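Local atomic coordinates of 2-aminomuconate 6-semialdehyde dehydrogenase (Burkholderia cenocepacia, PDB entry 4U3W), a protein that probably oxidises 2-aminomuconate 6-semialdehyde to 2-aminomuconate with NAD+ as hydride acceptor, as a member of the aldehyde dehydrogenase family. Residues V314-F319 with I416-D421; S359-A364 with M391-T396. All blocks are in the same frame, centred on the assembly; numbering follows the deposited sequence.

Overall arrangement
Contacts 1 and 2 lie on the same side of the chain's centre, about 20 Å apart between their centres, and share one mixed sheet with the order 370-373, 393-396, 413-419, 309-315, 277-281, 437-441, 459-462. Contact 1 pairs the ends of strands 309-315 and 413-419; contact 2 sets helix 351-366 against strand 393-396, the next neighbour of 413-419. Along the chain contact 2 is nested within the loop that contact 1 closes. The two touch directly, with a probable hydrogen bond from Ile416 N to Trp395 O, 2.9 Å. In the aldehyde dehydrogenase fold this sheet probably belongs to the catalytic domain; contact 1 joins neighbouring strands within it, and contact 2 seats a helix against it.

Contact 1. Residues V314-F319 with I416-D421; sequences VERPIF and IAPFDD
Val314 and Glu315 pair in parallel with Pro418 and Phe419 where strands 309-315 and 413-419 end, and a salt bridge continues the contact beyond the pairing. Val314 N reaches Ala417 O at 2.9 Å, Phe419 N returns to Val314 O, and Arg316 N meets Phe419 O. Past the strand end Arg316 grips Asp420 side-on: NE bonds OD1 of Asp420 at 2.8 Å on its syn lone pair, while NH2 bonds OD2 at 3.1 Å. Both oxygens lie close to the guanidinium plane, and Pro418 CB sits over one face of the group, toward its rim. The same proline sends CD over the face of the Phe319 ring, 4.1 Å from its centroid. With CG held between backbone N and carbonyl carbon (chi1 72°), the Phe419 ring folds back beneath Glu315, whose CB lies 4.0 Å from the ring centroid. Water 1 donates to Glu315 OE2 and Asp420 O, and Glu315 OE1 takes a bond from Ala283 N. Phe419 also meets Phe282 edge-to-face and touches helix 422-430, whereas Val314 and Ile416 pack against helix 319-331, so the paired strands are flanked by the helices that follow each of them.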
loop_
_atom_site.group_PDB
_atom_site.type_symbol
_atom_site.label_atom_id
_atom_site.label_comp_id
_atom_site.label_asym_id
_atom_site.label_seq_id
_atom_site.Cartn_x
_atom_site.Cartn_y
_atom_site.Cartn_z
ATOM N N VAL A 314 -12.141 -35.475 -12.202
ATOM C CA VAL A 314 -11.557 -35.480 -13.549
ATOM C C VAL A 314 -12.697 -35.478 -14.563
ATOM O O VAL A 314 -13.664 -36.224 -14.420
ATOM C CB VAL A 314 -10.635 -36.705 -13.759
ATOM C CG1 VAL A 314 -10.020 -36.731 -15.169
ATOM C CG2 VAL A 314 -9.526 -36.712 -12.680
ATOM N N GLU A 315 -12.598 -34.606 -15.565
ATOM C CA GLU A 315 -13.658 -34.497 -16.544
ATOM C C GLU A 315 -13.803 -35.844 -17.272
ATOM O O GLU A 315 -12.799 -36.475 -17.643
ATOM C CB GLU A 315 -13.388 -33.350 -17.524
ATOM C CG GLU A 315 -14.607 -32.945 -18.301
ATOM C CD GLU A 315 -14.309 -31.747 -19.239
ATOM O OE1 GLU A 315 -13.233 -31.118 -19.118
ATOM O OE2 GLU A 315 -15.160 -31.489 -20.089
ATOM N N ARG A 316 -15.045 -36.274 -17.479
ATOM C CA ARG A 316 -15.309 -37.657 -17.879
ATOM C C ARG A 316 -14.528 -38.170 -19.127
ATOM O O ARG A 316 -14.086 -39.304 -19.107
ATOM C CB ARG A 316 -16.825 -37.862 -18.099
ATOM C CG ARG A 316 -17.255 -39.318 -18.135
ATOM C CD ARG A 316 -18.750 -39.433 -18.296
ATOM N NE ARG A 316 -19.478 -38.807 -17.197
ATOM C CZ ARG A 316 -19.698 -39.384 -16.020
ATOM N NH1 ARG A 316 -19.216 -40.591 -15.759
ATOM N NH2 ARG A 316 -20.387 -38.746 -15.090
ATOM N N PRO A 317 -14.326 -37.347 -20.194
ATOM C CA PRO A 317 -13.624 -37.971 -21.333
ATOM C C PRO A 317 -12.179 -38.458 -21.074
ATOM O O PRO A 317 -11.701 -39.314 -21.814
ATOM C CB PRO A 317 -13.610 -36.856 -22.392
ATOM C CG PRO A 317 -14.750 -36.004 -22.051
ATOM C CD PRO A 317 -14.829 -36.004 -20.543
ATOM N N ILE A 318 -11.486 -37.958 -20.046
ATOM C CA ILE A 318 -10.150 -38.463 -19.774
ATOM C C ILE A 318 -10.084 -39.243 -18.455
ATOM O O ILE A 318 -8.988 -39.572 -17.986
ATOM C CB ILE A 318 -9.095 -37.313 -19.714
ATOM C CG1 ILE A 318 -9.513 -36.228 -18.721
ATOM C CG2 ILE A 318 -8.831 -36.702 -21.103
ATOM C CD1 ILE A 318 -8.337 -35.369 -18.260
ATOM N N PHE A 319 -11.239 -39.506 -17.839
ATOM C CA PHE A 319 -11.253 -40.089 -16.480
ATOM C C PHE A 319 -10.541 -41.451 -16.425
ATOM O O PHE A 319 -9.620 -41.650 -15.625
ATOM C CB PHE A 319 -12.706 -40.206 -15.969
ATOM C CG PHE A 319 -12.862 -40.976 -14.663
ATOM C CD1 PHE A 319 -12.589 -40.380 -13.435
ATOM C CD2 PHE A 319 -13.323 -42.273 -14.667
ATOM C CE1 PHE A 319 -12.766 -41.100 -12.242
ATOM C CE2 PHE A 319 -13.483 -42.978 -13.491
ATOM C CZ PHE A 319 -13.191 -42.389 -12.271
ATOM N N ILE A 416 -10.948 -40.594 -6.737
ATOM C CA ILE A 416 -11.110 -39.922 -8.059
ATOM C C ILE A 416 -12.553 -40.123 -8.555
ATOM O O ILE A 416 -13.047 -41.264 -8.569
ATOM C CB ILE A 416 -10.072 -40.485 -9.089
ATOM C CG1 ILE A 416 -8.710 -40.585 -8.381
ATOM C CG2 ILE A 416 -9.970 -39.594 -10.412
ATOM C CD1 ILE A 416 -7.554 -41.084 -9.196
ATOM N N ALA A 417 -13.234 -39.032 -8.951
ATOM C CA ALA A 417 -14.590 -39.132 -9.532
ATOM C C ALA A 417 -14.625 -38.405 -10.846
ATOM O O ALA A 417 -13.848 -37.477 -11.041
ATOM C CB ALA A 417 -15.659 -38.564 -8.606
ATOM N N PRO A 418 -15.518 -38.839 -11.766
ATOM C CA PRO A 418 -15.725 -38.091 -13.012
ATOM C C PRO A 418 -16.648 -36.895 -12.827
ATOM O O PRO A 418 -17.527 -36.981 -11.960
ATOM C CB PRO A 418 -16.396 -39.117 -13.926
ATOM C CG PRO A 418 -17.206 -39.968 -12.952
ATOM C CD PRO A 418 -16.367 -40.044 -11.689
ATOM N N PHE A 419 -16.497 -35.852 -13.650
ATOM C CA PHE A 419 -17.505 -34.800 -13.713
ATOM C C PHE A 419 -17.807 -34.472 -15.178
ATOM O O PHE A 419 -17.026 -34.826 -16.079
ATOM C CB PHE A 419 -17.069 -33.545 -12.912
ATOM C CG PHE A 419 -15.956 -32.738 -13.533
ATOM C CD1 PHE A 419 -14.625 -33.063 -13.275
ATOM C CD2 PHE A 419 -16.227 -31.614 -14.304
ATOM C CE1 PHE A 419 -13.573 -32.315 -13.798
ATOM C CE2 PHE A 419 -15.182 -30.847 -14.870
ATOM C CZ PHE A 419 -13.845 -31.193 -14.618
ATOM N N ASP A 420 -18.936 -33.809 -15.420
ATOM C CA ASP A 420 -19.329 -33.474 -16.788
ATOM C C ASP A 420 -19.267 -32.006 -17.152
ATOM O O ASP A 420 -19.062 -31.685 -18.311
ATOM C CB ASP A 420 -20.745 -33.998 -17.047
ATOM C CG ASP A 420 -20.809 -35.500 -16.959
ATOM O OD1 ASP A 420 -20.083 -36.158 -17.741
ATOM O OD2 ASP A 420 -21.520 -36.003 -16.056
ATOM N N ASP A 421 -19.517 -31.103 -16.211
ATOM C CA ASP A 421 -19.400 -29.700 -16.552
ATOM C C ASP A 421 -18.898 -28.771 -15.426
ATOM O O ASP A 421 -18.802 -29.120 -14.222
ATOM C CB ASP A 421 -20.728 -29.166 -17.124
ATOM C CG ASP A 421 -21.889 -29.319 -16.174
ATOM O OD1 ASP A 421 -21.956 -28.523 -15.214
ATOM O OD2 ASP A 421 -22.762 -30.192 -16.429
HETATM O O HOH W 1 -17.323 -32.927 -20.209
#

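Contact 2. Residues S359-A364 with M391-T396; sequences SYFRLA and MPTIWT
Phe361 and Trp395 each hold CG anti to the carbonyl carbon, beside the backbone N, and these torsions bring the two rings together between helix 351-366 and strand 393-396. The axes of helix 359-364 and strand 393-396 come within 11.0 Å of each other, a distance bridged by side chains. Trp395 lays its indole beneath Ala364: CB of the alanine stands over the face of the six-membered ring, 3.5 Å from its centroid and 15° off the normal, a close CH-pi contact. Phe361 comes to the edge of the indole instead, with its CD1 3.5 Å from CZ2 of Trp395. The two ring planes stand at 86° with centroids 5.5 Å apart, an oblique pair. At its far end the phenyl ring meets Thr393, whose OG1 lies 3.3 Å from CE2 of Phe361 while CG2 sits over the rim of one face. That hydroxyl donates to Met391 O at 2.9 Å, from above the carbonyl plane, and is also bonded to Gly375 N, which fixes its rotation beside the ring. Beyond the pair, Trp395 packs on Val413 and His415 of strand 413-419, and Ala364 touches Cys404 of helix 403-406. No direct hydrogen bond joins the segments; water 2 donates to Phe361 O and accepts from Trp395 NE1, both at 2.9 Å. The chemistry is that of a buried helix-on-sheet interface: aromatic and methyl surfaces make the join, and one water satisfies the indole N-H and ties it to the helix backbone.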
loop_
_atom_site.group_PDB
_atom_site.type_symbol
_atom_site.label_atom_id
_atom_site.label_comp_id
_atom_site.label_asym_id
_atom_site.label_seq_id
_atom_site.Cartn_x
_atom_site.Cartn_y
_atom_site.Cartn_z
ATOM N N SER A 359 -8.169 -47.878 9.438
ATOM C CA SER A 359 -9.591 -47.911 9.743
ATOM C C SER A 359 -10.427 -47.146 8.714
ATOM O O SER A 359 -11.561 -47.532 8.386
ATOM C CB SER A 359 -9.839 -47.330 11.136
ATOM O OG SER A 359 -11.221 -47.281 11.379
ATOM N N TYR A 360 -9.899 -46.038 8.200
ATOM C CA TYR A 360 -10.568 -45.428 7.057
ATOM C C TYR A 360 -10.480 -46.319 5.834
ATOM O O TYR A 360 -11.416 -46.340 5.024
ATOM C CB TYR A 360 -9.980 -44.054 6.715
ATOM C CG TYR A 360 -10.642 -42.967 7.515
ATOM C CD1 TYR A 360 -11.943 -42.574 7.227
ATOM C CD2 TYR A 360 -9.979 -42.333 8.556
ATOM C CE1 TYR A 360 -12.572 -41.599 7.958
ATOM C CE2 TYR A 360 -10.605 -41.345 9.291
ATOM C CZ TYR A 360 -11.899 -40.983 8.983
ATOM O OH TYR A 360 -12.537 -39.989 9.696
ATOM N N PHE A 361 -9.371 -47.039 5.673
ATOM C CA PHE A 361 -9.241 -47.885 4.478
ATOM C C PHE A 361 -10.323 -48.946 4.497
ATOM O O PHE A 361 -10.950 -49.212 3.462
ATOM C CB PHE A 361 -7.867 -48.547 4.389
ATOM C CG PHE A 361 -6.777 -47.615 3.889
ATOM C CD1 PHE A 361 -7.012 -46.261 3.753
ATOM C CD2 PHE A 361 -5.526 -48.103 3.564
ATOM C CE1 PHE A 361 -6.015 -45.429 3.315
ATOM C CE2 PHE A 361 -4.552 -47.287 3.117
ATOM C CZ PHE A 361 -4.788 -45.945 2.997
ATOM N N ARG A 362 -10.572 -49.521 5.684
ATOM C CA ARG A 362 -11.657 -50.477 5.834
ATOM C C ARG A 362 -13.019 -49.807 5.629
ATOM O O ARG A 362 -13.910 -50.380 4.995
ATOM C CB ARG A 362 -11.604 -51.181 7.222
ATOM C CG ARG A 362 -10.388 -52.089 7.403
ATOM C CD ARG A 362 -10.457 -52.983 8.668
ATOM N NE ARG A 362 -10.508 -52.242 9.928
ATOM C CZ ARG A 362 -9.442 -51.721 10.538
ATOM N NH1 ARG A 362 -8.231 -51.828 9.994
ATOM N NH2 ARG A 362 -9.591 -51.079 11.697
ATOM N N LEU A 363 -13.202 -48.596 6.160
ATOM C CA LEU A 363 -14.481 -47.895 5.950
ATOM C C LEU A 363 -14.786 -47.617 4.462
ATOM O O LEU A 363 -15.937 -47.781 4.036
ATOM C CB LEU A 363 -14.505 -46.579 6.730
ATOM C CG LEU A 363 -15.771 -45.754 6.536
ATOM C CD1 LEU A 363 -17.013 -46.501 6.991
ATOM C CD2 LEU A 363 -15.673 -44.386 7.181
ATOM N N ALA A 364 -13.777 -47.194 3.680
ATOM C CA ALA A 364 -13.970 -46.960 2.236
ATOM C C ALA A 364 -14.508 -48.205 1.562
ATOM O O ALA A 364 -15.463 -48.135 0.770
ATOM C CB ALA A 364 -12.660 -46.516 1.542
ATOM N N MET A 391 0.656 -48.333 2.193
ATOM C CA MET A 391 0.878 -48.152 0.744
ATOM C C MET A 391 0.064 -46.976 0.191
ATOM O O MET A 391 -1.038 -46.690 0.676
ATOM C CB MET A 391 0.528 -49.444 -0.055
ATOM C CG MET A 391 1.412 -50.680 0.224
ATOM S SD MET A 391 3.199 -50.413 0.152
ATOM C CE MET A 391 3.497 -50.442 -1.597
ATOM N N PRO A 392 0.606 -46.300 -0.849
ATOM C CA PRO A 392 -0.180 -45.304 -1.591
ATOM C C PRO A 392 -1.498 -45.902 -2.071
ATOM O O PRO A 392 -1.482 -46.977 -2.634
ATOM C CB PRO A 392 0.695 -44.969 -2.826
ATOM C CG PRO A 392 2.033 -45.569 -2.586
ATOM C CD PRO A 392 1.894 -46.620 -1.497
ATOM N N THR A 393 -2.612 -45.205 -1.881
ATOM C CA THR A 393 -3.921 -45.801 -2.152
ATOM C C THR A 393 -4.765 -44.886 -3.035
ATOM O O THR A 393 -4.738 -43.684 -2.865
ATOM C CB THR A 393 -4.644 -46.112 -0.812
ATOM O OG1 THR A 393 -3.825 -47.016 -0.067
ATOM C CG2 THR A 393 -6.017 -46.714 -1.011
ATOM N N ILE A 394 -5.445 -45.468 -4.024
ATOM C CA ILE A 394 -6.369 -44.748 -4.896
ATOM C C ILE A 394 -7.734 -45.451 -4.854
ATOM O O ILE A 394 -7.803 -46.660 -5.008
ATOM C CB ILE A 394 -5.841 -44.720 -6.366
ATOM C CG1 ILE A 394 -4.485 -43.999 -6.486
ATOM C CG2 ILE A 394 -6.866 -44.127 -7.342
ATOM C CD1 ILE A 394 -3.835 -44.294 -7.893
ATOM N N TRP A 395 -8.810 -44.690 -4.628
ATOM C CA TRP A 395 -10.188 -45.209 -4.683
ATOM C C TRP A 395 -10.987 -44.588 -5.838
ATOM O O TRP A 395 -10.694 -43.463 -6.265
ATOM C CB TRP A 395 -10.939 -44.908 -3.407
ATOM C CG TRP A 395 -10.380 -45.560 -2.175
ATOM C CD1 TRP A 395 -9.909 -46.832 -2.059
ATOM C CD2 TRP A 395 -10.217 -44.942 -0.887
ATOM N NE1 TRP A 395 -9.461 -47.045 -0.769
ATOM C CE2 TRP A 395 -9.647 -45.902 -0.035
ATOM C CE3 TRP A 395 -10.516 -43.676 -0.381
ATOM C CZ2 TRP A 395 -9.353 -45.631 1.294
ATOM C CZ3 TRP A 395 -10.219 -43.399 0.927
ATOM C CH2 TRP A 395 -9.659 -44.384 1.761
ATOM N N THR A 396 -12.005 -45.315 -6.310
ATOM C CA THR A 396 -13.084 -44.730 -7.100
ATOM C C THR A 396 -14.471 -45.241 -6.644
ATOM O O THR A 396 -14.565 -46.123 -5.773
ATOM C CB THR A 396 -12.922 -45.037 -8.638
ATOM O OG1 THR A 396 -12.825 -46.447 -8.825
ATOM C CG2 THR A 396 -11.666 -44.394 -9.203
HETATM O O HOH W 2 -9.264 -49.231 1.156
#